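Local coordinates for virulent strain associated lipoprotein (Borreliella spielmanii A14S, PDB 6FZZ) that is an outer surface lipoprotein of the PFam54 family that probably binds glutathione, as its Borrelia burgdorferi relative does, and may serve colonization of the mammalian host, at residues A[77-82]-A[118-123]; A[152-157]-A[198-203]; A[54-59]-A[107-112]; A[160-165]-A[188-193]. One frame throughout, in Å; residues are numbered along the deposited sequence.

Interaction 1. Residues A[77-82]-A[118-123]; sequences RKLTYG and NIDYTI
Lys78 and Leu79 of helix 71-83 both meet Asp120 of helix 105-126, joining two members of the all-helical bundle of this PFam54 lipoprotein, in its Bbcrasp-1 domain. The two side chains come to the aspartate from different directions. Lys78 sets out with CG anti to the backbone N (chi1 179°), then turns at its last two torsions; the two side chains cross at about a right angle, and the curled end brings NZ to the carboxylate. NZ stands 3.2 Å from Asp120 OD1, a salt bridge whose hydrogen bond is weak. Asp120 OD2 is more distant, 3.9 Å from Lys78 NZ, so the lysine favours one oxygen. That same oxygen also receives NE of Arg33 from helix 15-41, the stronger polar partner, and the carboxylate thus ties three helices together. Two cations round one acid would be expected to favour its ionised form.

Leu79 supplies the apolar half. Its side chain also crosses that of Asp120 at roughly a right angle, but it meets the methylene rather than the charge. A leucine suits this spot because its branched end can lie against the acid's methylene while its other surfaces rest on Ile113 and Glu116. A long, flexible lysine suits its own place, since it must arch round to reach an acid on another helix. The side chain of Lys78 also lies beside a bound tetraethylene glycol, probably from the crystallisation liquor. The apolar touch itself is made by Leu79 CD2, which sits 3.7 Å from Asp120 CB.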
# COMPACT_ATOMS: atom_id res chain seq x y z
N ARG A 77 5.21 -1.80 9.01
CA ARG A 77 4.53 -0.56 9.43
C ARG A 77 4.67 0.59 8.44
O ARG A 77 3.70 1.31 8.15
CB ARG A 77 5.00 -0.10 10.81
CG ARG A 77 4.58 -1.06 11.86
CD ARG A 77 4.58 -0.44 13.27
NE ARG A 77 5.87 0.17 13.75
CZ ARG A 77 6.84 -0.46 14.39
NH1 ARG A 77 6.82 -1.76 14.52
NH2 ARG A 77 7.89 0.21 14.84
N LYS A 78 5.88 0.82 7.97
CA LYS A 78 6.15 1.83 6.96
C LYS A 78 5.28 1.59 5.71
O LYS A 78 4.73 2.53 5.20
CB LYS A 78 7.64 1.78 6.58
CG LYS A 78 8.09 2.75 5.51
CD LYS A 78 9.52 2.49 5.02
CE LYS A 78 9.56 1.41 3.93
NZ LYS A 78 8.75 1.75 2.71
N LEU A 79 5.14 0.34 5.25
CA LEU A 79 4.30 0.04 4.08
C LEU A 79 2.84 0.32 4.42
O LEU A 79 2.05 0.74 3.55
CB LEU A 79 4.50 -1.37 3.63
CG LEU A 79 5.91 -1.68 3.05
CD1 LEU A 79 6.11 -3.15 2.80
CD2 LEU A 79 6.19 -0.93 1.72
N THR A 80 2.48 0.11 5.69
CA THR A 80 1.14 0.45 6.19
C THR A 80 0.83 1.96 6.08
O THR A 80 -0.23 2.35 5.60
CB THR A 80 0.90 -0.08 7.64
OG1 THR A 80 1.05 -1.52 7.68
CG2 THR A 80 -0.52 0.26 8.08
N TYR A 81 1.77 2.79 6.54
CA TYR A 81 1.66 4.25 6.47
C TYR A 81 1.56 4.68 4.98
O TYR A 81 0.88 5.66 4.64
CB TYR A 81 2.87 4.89 7.16
CG TYR A 81 3.02 4.44 8.61
CD1 TYR A 81 1.88 4.19 9.38
CD2 TYR A 81 4.25 4.34 9.22
CE1 TYR A 81 2.00 3.79 10.68
CE2 TYR A 81 4.38 3.95 10.55
CZ TYR A 81 3.25 3.67 11.26
OH TYR A 81 3.24 3.28 12.59
N GLY A 82 2.23 3.94 4.11
CA GLY A 82 2.15 4.20 2.68
C GLY A 82 0.77 3.96 2.06
O GLY A 82 0.26 4.82 1.35
N ASN A 118 4.99 -4.14 -3.30
CA ASN A 118 5.34 -4.32 -4.70
C ASN A 118 5.64 -2.98 -5.32
O ASN A 118 6.49 -2.85 -6.19
CB ASN A 118 4.24 -5.07 -5.48
CG ASN A 118 4.16 -6.54 -5.10
OD1 ASN A 118 5.16 -7.11 -4.66
ND2 ASN A 118 2.98 -7.17 -5.28
N ILE A 119 4.87 -1.98 -4.93
CA ILE A 119 5.13 -0.60 -5.37
C ILE A 119 6.48 -0.10 -4.86
O ILE A 119 7.26 0.47 -5.62
CB ILE A 119 3.99 0.34 -4.94
CG1 ILE A 119 2.79 0.02 -5.83
CG2 ILE A 119 4.40 1.81 -5.10
CD1 ILE A 119 1.49 0.61 -5.39
N ASP A 120 6.72 -0.28 -3.59
CA ASP A 120 7.99 0.15 -2.94
C ASP A 120 9.20 -0.47 -3.61
O ASP A 120 10.18 0.21 -3.92
CB ASP A 120 7.96 -0.27 -1.48
CG ASP A 120 9.09 0.39 -0.68
OD1 ASP A 120 9.05 1.61 -0.49
OD2 ASP A 120 10.04 -0.29 -0.39
N TYR A 121 9.13 -1.79 -3.86
CA TYR A 121 10.20 -2.52 -4.52
C TYR A 121 10.44 -2.01 -5.91
O TYR A 121 11.57 -1.86 -6.34
CB TYR A 121 9.90 -4.03 -4.53
CG TYR A 121 11.07 -4.87 -4.99
CD1 TYR A 121 12.01 -5.33 -4.09
CD2 TYR A 121 11.22 -5.21 -6.32
CE1 TYR A 121 13.10 -6.12 -4.50
CE2 TYR A 121 12.30 -5.96 -6.77
CZ TYR A 121 13.25 -6.45 -5.86
OH TYR A 121 14.33 -7.25 -6.31
N THR A 122 9.35 -1.76 -6.64
CA THR A 122 9.50 -1.23 -7.95
C THR A 122 10.17 0.17 -7.91
O THR A 122 11.00 0.45 -8.76
CB THR A 122 8.13 -1.19 -8.69
OG1 THR A 122 7.57 -2.52 -8.69
CG2 THR A 122 8.31 -0.75 -10.13
N ILE A 123 9.81 1.01 -6.94
CA ILE A 123 10.38 2.34 -6.89
C ILE A 123 11.89 2.28 -6.59
O ILE A 123 12.67 2.89 -7.35
CB ILE A 123 9.65 3.26 -5.90
CG1 ILE A 123 8.24 3.47 -6.37
CG2 ILE A 123 10.41 4.57 -5.82
CD1 ILE A 123 7.30 4.00 -5.28

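Interaction 2. Residues A[152-157]-A[198-203]; sequences LSTKEI and QEESEK
Thr154 places its hydroxyl between its own backbone N and carbonyl carbon (chi1 66°), which leaves CG2 beside the backbone N, turned to the carboxylate end of Glu200. Glu200 answers from helix 180-209 with CG anti to the backbone N (chi1 -176°) and an extended chain, so the two side chains cross obliquely and the carboxylate end comes to the threonine methyl. Thr154 CG2 lies 3.6 Å from Glu200 OE2, a van der Waals touch between a methyl and the flank of an acid. The charge is paired within its own helix, because Glu200 OE1 forms a salt bridge with Lys197.

The second touch joins two small residues. Thr154 OG1 approaches Ser201 CB at 3.9 Å, and neither hydroxyl bonds across the gap. Each is satisfied by carbonyl groups of its own helix: Thr154 OG1 by Leu151 O, and Ser201 OG by Gln198 O at 2.6 Å. The latter oxygen is shared, for Glu202 N also reaches it, and both donors come from the same face of the carbonyl plane. Ser201 OG further takes part in a bond with Asn118 ND2 of helix 105-126, which links a third helix to this buried spot.

Small hydroxylated residues suit the interface because they occupy little room and quench their polarity against the local backbone, letting the helices draw close; CA of Thr154 and CA of Ser201 are only 6.7 Å apart. Glutamate belongs at the margin, where its stem can pack while its charge meets a lysine. Close packing through small side chains is typical of neighbouring helices in a bundle, here 138-170 and 180-209, the latter within a predicted coiled coil.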
# COMPACT_ATOMS: atom_id res chain seq x y z
N LEU A 152 0.83 2.23 -9.96
CA LEU A 152 0.45 3.28 -9.05
C LEU A 152 -1.07 3.37 -8.88
O LEU A 152 -1.59 3.59 -7.77
CB LEU A 152 1.06 4.64 -9.47
CG LEU A 152 2.59 4.78 -9.47
CD1 LEU A 152 3.03 6.16 -9.96
CD2 LEU A 152 3.17 4.51 -8.08
N SER A 153 -1.83 3.16 -9.97
CA SER A 153 -3.30 3.12 -9.85
C SER A 153 -3.83 2.03 -8.95
O SER A 153 -4.86 2.23 -8.35
CB SER A 153 -4.00 2.90 -11.24
OG SER A 153 -3.44 3.83 -12.10
N THR A 154 -3.19 0.86 -8.91
CA THR A 154 -3.67 -0.24 -8.01
C THR A 154 -3.70 0.27 -6.61
O THR A 154 -4.66 0.07 -5.88
CB THR A 154 -2.89 -1.57 -8.14
OG1 THR A 154 -1.51 -1.43 -7.67
CG2 THR A 154 -2.94 -2.05 -9.64
N LYS A 155 -2.64 0.97 -6.23
CA LYS A 155 -2.55 1.49 -4.89
C LYS A 155 -3.61 2.51 -4.64
O LYS A 155 -4.23 2.51 -3.56
CB LYS A 155 -1.15 2.07 -4.67
CG LYS A 155 -1.11 3.12 -3.57
CD LYS A 155 0.29 3.57 -3.23
CE LYS A 155 0.16 4.48 -1.99
NZ LYS A 155 1.46 4.73 -1.41
N GLU A 156 -3.80 3.41 -5.60
CA GLU A 156 -4.81 4.48 -5.51
C GLU A 156 -6.28 3.94 -5.38
O GLU A 156 -7.07 4.49 -4.63
CB GLU A 156 -4.71 5.38 -6.73
CG GLU A 156 -5.87 6.33 -6.86
CD GLU A 156 -5.54 7.51 -7.72
OE1 GLU A 156 -4.91 7.29 -8.81
OE2 GLU A 156 -5.91 8.64 -7.32
N ILE A 157 -6.58 2.85 -6.07
CA ILE A 157 -7.87 2.16 -5.93
C ILE A 157 -8.10 1.62 -4.49
O ILE A 157 -9.16 1.85 -3.90
CB ILE A 157 -7.97 0.98 -6.93
CG1 ILE A 157 -7.93 1.50 -8.36
CG2 ILE A 157 -9.27 0.19 -6.75
CD1 ILE A 157 -8.74 2.75 -8.59
N GLN A 198 -3.85 -6.75 -5.50
CA GLN A 198 -2.57 -7.20 -5.04
C GLN A 198 -1.92 -8.14 -6.06
O GLN A 198 -0.73 -8.03 -6.38
CB GLN A 198 -2.65 -7.92 -3.71
CG GLN A 198 -1.31 -8.55 -3.31
CD GLN A 198 -1.25 -10.04 -3.54
OE1 GLN A 198 -2.20 -10.75 -3.22
NE2 GLN A 198 -0.17 -10.52 -4.14
N GLU A 199 -2.70 -9.11 -6.54
CA GLU A 199 -2.25 -9.96 -7.63
C GLU A 199 -1.86 -9.22 -8.91
O GLU A 199 -0.87 -9.58 -9.58
CB GLU A 199 -3.29 -11.04 -7.91
CG GLU A 199 -3.33 -12.04 -6.77
CD GLU A 199 -4.43 -13.10 -6.90
OE1 GLU A 199 -5.05 -13.20 -7.95
OE2 GLU A 199 -4.66 -13.82 -5.94
N GLU A 200 -2.67 -8.26 -9.26
CA GLU A 200 -2.37 -7.36 -10.35
C GLU A 200 -1.02 -6.61 -10.16
O GLU A 200 -0.20 -6.56 -11.09
CB GLU A 200 -3.54 -6.43 -10.51
CG GLU A 200 -3.45 -5.48 -11.67
CD GLU A 200 -4.73 -4.64 -11.83
OE1 GLU A 200 -5.83 -5.06 -11.34
OE2 GLU A 200 -4.58 -3.60 -12.50
N SER A 201 -0.74 -6.14 -8.95
CA SER A 201 0.51 -5.46 -8.66
C SER A 201 1.72 -6.34 -8.79
O SER A 201 2.78 -5.91 -9.26
CB SER A 201 0.42 -4.79 -7.26
OG SER A 201 0.44 -5.76 -6.23
N GLU A 202 1.58 -7.62 -8.42
CA GLU A 202 2.63 -8.62 -8.59
C GLU A 202 3.06 -8.77 -10.05
O GLU A 202 4.24 -8.77 -10.34
CB GLU A 202 2.17 -9.99 -8.02
CG GLU A 202 3.11 -11.12 -8.23
CD GLU A 202 4.44 -10.93 -7.54
OE1 GLU A 202 4.48 -10.40 -6.42
OE2 GLU A 202 5.47 -11.28 -8.14
N LYS A 203 2.09 -8.92 -10.95
CA LYS A 203 2.36 -9.03 -12.39
C LYS A 203 2.95 -7.72 -12.99
O LYS A 203 3.87 -7.77 -13.82
CB LYS A 203 1.04 -9.40 -13.07
CG LYS A 203 1.08 -9.64 -14.58
CD LYS A 203 0.55 -8.50 -15.37
CE LYS A 203 0.26 -8.87 -16.83
NZ LYS A 203 1.46 -9.44 -17.51

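Interaction 3. Residues A[54-59]-A[107-112]; sequences KSLRWH and DIFNTS
Leu56 lies in the loop between helices 15-41 and 71-83 and plugs this loop onto helix 105-126 of the helical Bbcrasp-1 domain. A forked apolar side chain suits the place, since it can put one methyl on Phe109 and the other beside Asn110. Within 107-112 the first residue to meet it is Phe109. Here CD1 of Leu56 rests 3.8 Å from Phe109 CB, and the two side chains cross at about a right angle. The phenylalanine leads its ring away from the loop, so the leucine meets the base of the side chain and approaches the ring obliquely. The side chain also packs against Tyr76 and, through its ring, Thr80 of helix 71-83, which explains the choice of a large aromatic: one residue serves both the loop and a neighbouring helix.

Next in sequence, Asn110 slides past the leucine in the opposite direction. Its amide suits a boundary between apolar and polar surroundings. OD1 accepts a hydrogen bond from Tyr76 OH, while ND2 bonds to a bound tetraethylene glycol, probably from the crystallisation liquor. Leu56 is itself held by backbone hydrogen bonding with Val66, and its side chain also touches Val105 and Glu106. The second branch of the leucine completes the contact, with Leu56 CD2 lying 3.8 Å from Asn110 OD1.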
# COMPACT_ATOMS: atom_id res chain seq x y z
N LYS A 54 -0.60 -5.11 16.70
CA LYS A 54 -0.36 -6.06 17.81
C LYS A 54 -1.01 -7.40 17.54
O LYS A 54 -0.64 -8.36 18.16
CB LYS A 54 -0.87 -5.52 19.14
CG LYS A 54 -0.08 -4.36 19.64
CD LYS A 54 -0.71 -3.75 20.87
CE LYS A 54 -0.01 -2.45 21.25
NZ LYS A 54 -0.52 -1.96 22.57
N SER A 55 -1.92 -7.49 16.58
CA SER A 55 -2.54 -8.76 16.30
C SER A 55 -2.03 -9.43 15.02
O SER A 55 -2.59 -10.40 14.52
CB SER A 55 -4.07 -8.57 16.35
OG SER A 55 -4.51 -8.53 15.04
N LEU A 56 -0.93 -8.90 14.49
CA LEU A 56 -0.25 -9.47 13.33
C LEU A 56 1.06 -10.07 13.86
O LEU A 56 1.99 -9.35 14.24
CB LEU A 56 0.03 -8.36 12.32
CG LEU A 56 -1.21 -7.80 11.53
CD1 LEU A 56 -0.81 -6.49 10.86
CD2 LEU A 56 -1.68 -8.81 10.50
N ARG A 57 1.14 -11.38 13.90
CA ARG A 57 2.31 -12.04 14.47
C ARG A 57 2.95 -12.84 13.34
O ARG A 57 2.30 -13.68 12.66
CB ARG A 57 1.89 -12.91 15.71
CG ARG A 57 3.09 -13.65 16.29
CD ARG A 57 2.77 -14.47 17.55
NE ARG A 57 2.20 -13.59 18.55
CZ ARG A 57 2.86 -12.71 19.29
NH1 ARG A 57 4.20 -12.56 19.20
NH2 ARG A 57 2.18 -12.00 20.15
N TRP A 58 4.23 -12.59 13.10
CA TRP A 58 4.96 -13.36 12.08
C TRP A 58 5.00 -14.84 12.37
O TRP A 58 5.21 -15.21 13.52
CB TRP A 58 6.38 -12.92 12.01
CG TRP A 58 6.57 -11.47 11.53
CD1 TRP A 58 6.58 -10.37 12.29
CD2 TRP A 58 6.74 -11.03 10.18
NE1 TRP A 58 6.81 -9.23 11.54
CE2 TRP A 58 6.87 -9.60 10.22
CE3 TRP A 58 6.76 -11.68 8.94
CZ2 TRP A 58 7.10 -8.82 9.08
CZ3 TRP A 58 6.97 -10.89 7.79
CH2 TRP A 58 7.13 -9.46 7.88
N HIS A 59 4.87 -15.70 11.35
CA HIS A 59 4.93 -17.13 11.64
C HIS A 59 6.36 -17.70 11.84
O HIS A 59 6.58 -18.58 12.67
CB HIS A 59 4.12 -17.96 10.65
CG HIS A 59 3.88 -19.36 11.14
ND1 HIS A 59 4.65 -20.43 10.72
CD2 HIS A 59 3.03 -19.85 12.07
CE1 HIS A 59 4.24 -21.53 11.34
NE2 HIS A 59 3.27 -21.20 12.17
N ASP A 107 -6.13 -10.54 6.82
CA ASP A 107 -6.38 -10.60 5.39
C ASP A 107 -6.37 -9.16 4.81
O ASP A 107 -5.94 -8.97 3.69
CB ASP A 107 -7.74 -11.27 5.07
CG ASP A 107 -7.66 -12.81 5.09
OD1 ASP A 107 -6.64 -13.32 5.54
OD2 ASP A 107 -8.59 -13.52 4.69
N ILE A 108 -6.90 -8.19 5.55
CA ILE A 108 -6.86 -6.78 5.08
C ILE A 108 -5.41 -6.26 5.08
O ILE A 108 -4.96 -5.65 4.07
CB ILE A 108 -7.72 -5.87 6.01
CG1 ILE A 108 -9.18 -6.12 5.79
CG2 ILE A 108 -7.39 -4.39 5.82
CD1 ILE A 108 -9.76 -5.54 4.49
N PHE A 109 -4.69 -6.43 6.20
CA PHE A 109 -3.38 -5.80 6.35
C PHE A 109 -2.34 -6.54 5.51
O PHE A 109 -1.58 -5.91 4.76
CB PHE A 109 -2.94 -5.63 7.81
CG PHE A 109 -3.57 -4.42 8.48
CD1 PHE A 109 -4.85 -4.50 9.04
CD2 PHE A 109 -2.89 -3.23 8.55
CE1 PHE A 109 -5.43 -3.39 9.64
CE2 PHE A 109 -3.46 -2.12 9.17
CZ PHE A 109 -4.74 -2.21 9.67
N ASN A 110 -2.32 -7.86 5.56
CA ASN A 110 -1.28 -8.57 4.80
C ASN A 110 -1.41 -8.34 3.28
O ASN A 110 -0.39 -8.24 2.54
CB ASN A 110 -1.27 -10.08 5.11
CG ASN A 110 -0.75 -10.40 6.51
OD1 ASN A 110 -0.05 -9.62 7.19
ND2 ASN A 110 -1.04 -11.64 6.95
N THR A 111 -2.65 -8.30 2.82
CA THR A 111 -2.92 -8.14 1.41
C THR A 111 -2.50 -6.74 0.96
O THR A 111 -1.82 -6.63 -0.07
CB THR A 111 -4.40 -8.48 1.03
OG1 THR A 111 -4.73 -9.79 1.45
CG2 THR A 111 -4.57 -8.48 -0.47
N SER A 112 -2.85 -5.72 1.75
CA SER A 112 -2.63 -4.31 1.45
C SER A 112 -1.15 -4.02 1.45
O SER A 112 -0.64 -3.33 0.56
CB SER A 112 -3.26 -3.39 2.59
OG SER A 112 -4.58 -3.68 2.62

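Interaction 4. Residues A[160-165]-A[188-193]; sequences KTFKQL and KEIVKQ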
# COMPACT_ATOMS: atom_id res chain seq x y z
N LYS A 160 -8.51 4.53 -2.07
CA LYS A 160 -9.89 5.03 -2.09
C LYS A 160 -10.90 4.08 -1.47
O LYS A 160 -11.91 4.50 -0.88
CB LYS A 160 -10.33 5.40 -3.50
CG LYS A 160 -9.52 6.55 -4.09
CD LYS A 160 -10.20 7.07 -5.35
CE LYS A 160 -9.34 8.12 -6.04
NZ LYS A 160 -9.51 7.99 -7.51
N THR A 161 -10.67 2.79 -1.64
CA THR A 161 -11.58 1.80 -1.04
C THR A 161 -11.57 1.96 0.48
O THR A 161 -12.62 1.94 1.08
CB THR A 161 -11.20 0.37 -1.49
OG1 THR A 161 -11.27 0.33 -2.93
CG2 THR A 161 -12.15 -0.72 -0.91
N PHE A 162 -10.40 2.13 1.06
CA PHE A 162 -10.27 2.28 2.52
C PHE A 162 -10.85 3.61 3.02
O PHE A 162 -11.51 3.65 4.09
CB PHE A 162 -8.84 2.16 2.93
CG PHE A 162 -8.27 0.78 2.80
CD1 PHE A 162 -9.08 -0.36 2.68
CD2 PHE A 162 -6.90 0.63 2.82
CE1 PHE A 162 -8.49 -1.64 2.62
CE2 PHE A 162 -6.31 -0.61 2.73
CZ PHE A 162 -7.11 -1.76 2.62
N LYS A 163 -10.66 4.68 2.25
CA LYS A 163 -11.31 5.97 2.61
C LYS A 163 -12.82 5.90 2.58
O LYS A 163 -13.48 6.37 3.51
CB LYS A 163 -10.77 7.11 1.76
CG LYS A 163 -9.28 7.33 1.99
CD LYS A 163 -9.05 8.26 3.16
CE LYS A 163 -9.65 9.64 2.88
NZ LYS A 163 -8.97 10.65 3.70
N GLN A 164 -13.38 5.26 1.55
CA GLN A 164 -14.82 5.05 1.51
C GLN A 164 -15.34 4.17 2.66
O GLN A 164 -16.41 4.42 3.23
CB GLN A 164 -15.20 4.42 0.17
CG GLN A 164 -16.68 4.23 -0.06
CD GLN A 164 -17.37 5.58 -0.27
OE1 GLN A 164 -16.90 6.40 -1.06
NE2 GLN A 164 -18.46 5.82 0.44
N LEU A 165 -14.62 3.13 3.01
CA LEU A 165 -15.02 2.34 4.17
C LEU A 165 -15.22 3.24 5.34
O LEU A 165 -16.21 3.08 6.10
CB LEU A 165 -13.98 1.27 4.50
CG LEU A 165 -14.27 0.44 5.77
CD1 LEU A 165 -15.60 -0.29 5.70
CD2 LEU A 165 -13.10 -0.51 6.10
N LYS A 188 -15.23 -8.57 3.98
CA LYS A 188 -14.84 -9.71 3.12
C LYS A 188 -14.74 -9.39 1.67
O LYS A 188 -13.81 -9.89 1.01
CB LYS A 188 -15.83 -10.86 3.21
CG LYS A 188 -15.67 -11.63 4.44
CD LYS A 188 -14.43 -12.46 4.39
CE LYS A 188 -14.55 -13.67 5.32
NZ LYS A 188 -13.27 -13.93 5.98
N GLU A 189 -15.73 -8.66 1.17
CA GLU A 189 -15.75 -8.16 -0.21
C GLU A 189 -14.57 -7.22 -0.48
O GLU A 189 -14.05 -7.20 -1.60
CB GLU A 189 -17.01 -7.32 -0.53
CG GLU A 189 -18.27 -8.02 -0.99
CD GLU A 189 -18.01 -9.18 -1.94
OE1 GLU A 189 -17.23 -9.03 -2.91
OE2 GLU A 189 -18.61 -10.25 -1.69
N ILE A 190 -14.21 -6.38 0.50
CA ILE A 190 -13.00 -5.54 0.36
C ILE A 190 -11.76 -6.42 0.25
O ILE A 190 -10.88 -6.16 -0.63
CB ILE A 190 -12.92 -4.50 1.47
CG1 ILE A 190 -14.09 -3.54 1.33
CG2 ILE A 190 -11.63 -3.72 1.42
CD1 ILE A 190 -14.22 -2.54 2.46
N VAL A 191 -11.69 -7.48 1.08
CA VAL A 191 -10.56 -8.39 1.03
C VAL A 191 -10.44 -8.96 -0.37
O VAL A 191 -9.38 -8.94 -0.98
CB VAL A 191 -10.62 -9.49 2.10
CG1 VAL A 191 -9.56 -10.57 1.87
CG2 VAL A 191 -10.39 -8.89 3.44
N LYS A 192 -11.55 -9.41 -0.92
CA LYS A 192 -11.59 -9.87 -2.31
C LYS A 192 -11.05 -8.85 -3.35
O LYS A 192 -10.20 -9.19 -4.15
CB LYS A 192 -13.00 -10.31 -2.69
CG LYS A 192 -13.01 -11.47 -3.69
CD LYS A 192 -12.05 -12.60 -3.34
CE LYS A 192 -12.03 -13.69 -4.42
NZ LYS A 192 -11.36 -13.26 -5.69
N GLN A 193 -11.54 -7.62 -3.30
CA GLN A 193 -11.02 -6.56 -4.12
C GLN A 193 -9.52 -6.24 -3.90
O GLN A 193 -8.81 -6.03 -4.89
CB GLN A 193 -11.87 -5.32 -3.97
CG GLN A 193 -13.23 -5.44 -4.63
CD GLN A 193 -13.16 -5.49 -6.16
OE1 GLN A 193 -12.41 -6.29 -6.75
NE2 GLN A 193 -13.96 -4.64 -6.82
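The Phe162 ring receives Ile190 at its edge, near the ring plane, where Phe162 CE1 and Ile190 CG2 are 4.0 Å apart. Elsewhere the ring meets Phe95 of helix 89-102, with the planes at about 50°, and the side chain also touches Ser112, Leu84, Met87 and Ile194. A flat aromatic suits this position because it can offer its rim to the isoleucine and still touch several other parts of the bundle.

Ile190 is the hub on helix 180-209, and its branches serve different neighbours. Placing CG2 anti to the backbone N, with CG1 beside that nitrogen (chi1 -65°), directs the branch methyl to Thr161 and Phe162 and sends the longer arm to Leu165. Thr161 CG2 meets Ile190 CG2 at 3.8 Å, the two side chains sliding past each other in opposite directions. The threonine hydroxyl is held by a hydrogen bond to Ile157 O in its own helix, which leaves its methyl as the surface that packs. At the other end of the isoleucine, Leu165 CD1 comes within 4.2 Å of Ile190 CD1, crossing obliquely. Leu165 then continues onto Phe95, Ile98 and Ile99 of helix 89-102.

Thr161, Phe162 and Leu165 thus line one side of helix 138-170, with Thr161 and Leu165 one turn apart. Ile190 CG2 faces the first two and its CD1 the third. The segment axes run nearly antiparallel, at 168°, and approach to 11.5 Å. This apolar packing is typical of an antiparallel helical pair, here made by the last two long helices of the domain, the second of them in a predicted coiled coil.

Overall arrangement
Interactions 2 and 4 join the same two helices, 138-170 and 180-209, at points about 14 Å apart between centres: small hydroxylated residues bring the helices close at the first, whereas apolar branches and an aromatic rim fill the second. Interactions 1 and 3 share helix 105-126, which is met by helix 71-83 through a salt bridge and an apolar touch in the first, and by the 54-59 loop through a leucine in the second. Interactions 2, 3 and 4 are buried, and interaction 1, though nearest the chain's centre, is only partly buried and carries charge. Helix 105-126 also links the sets: Asn118 reaches Ser201 between interactions 1 and 2, and Ile108 packs on Ile190 between 3 and 4.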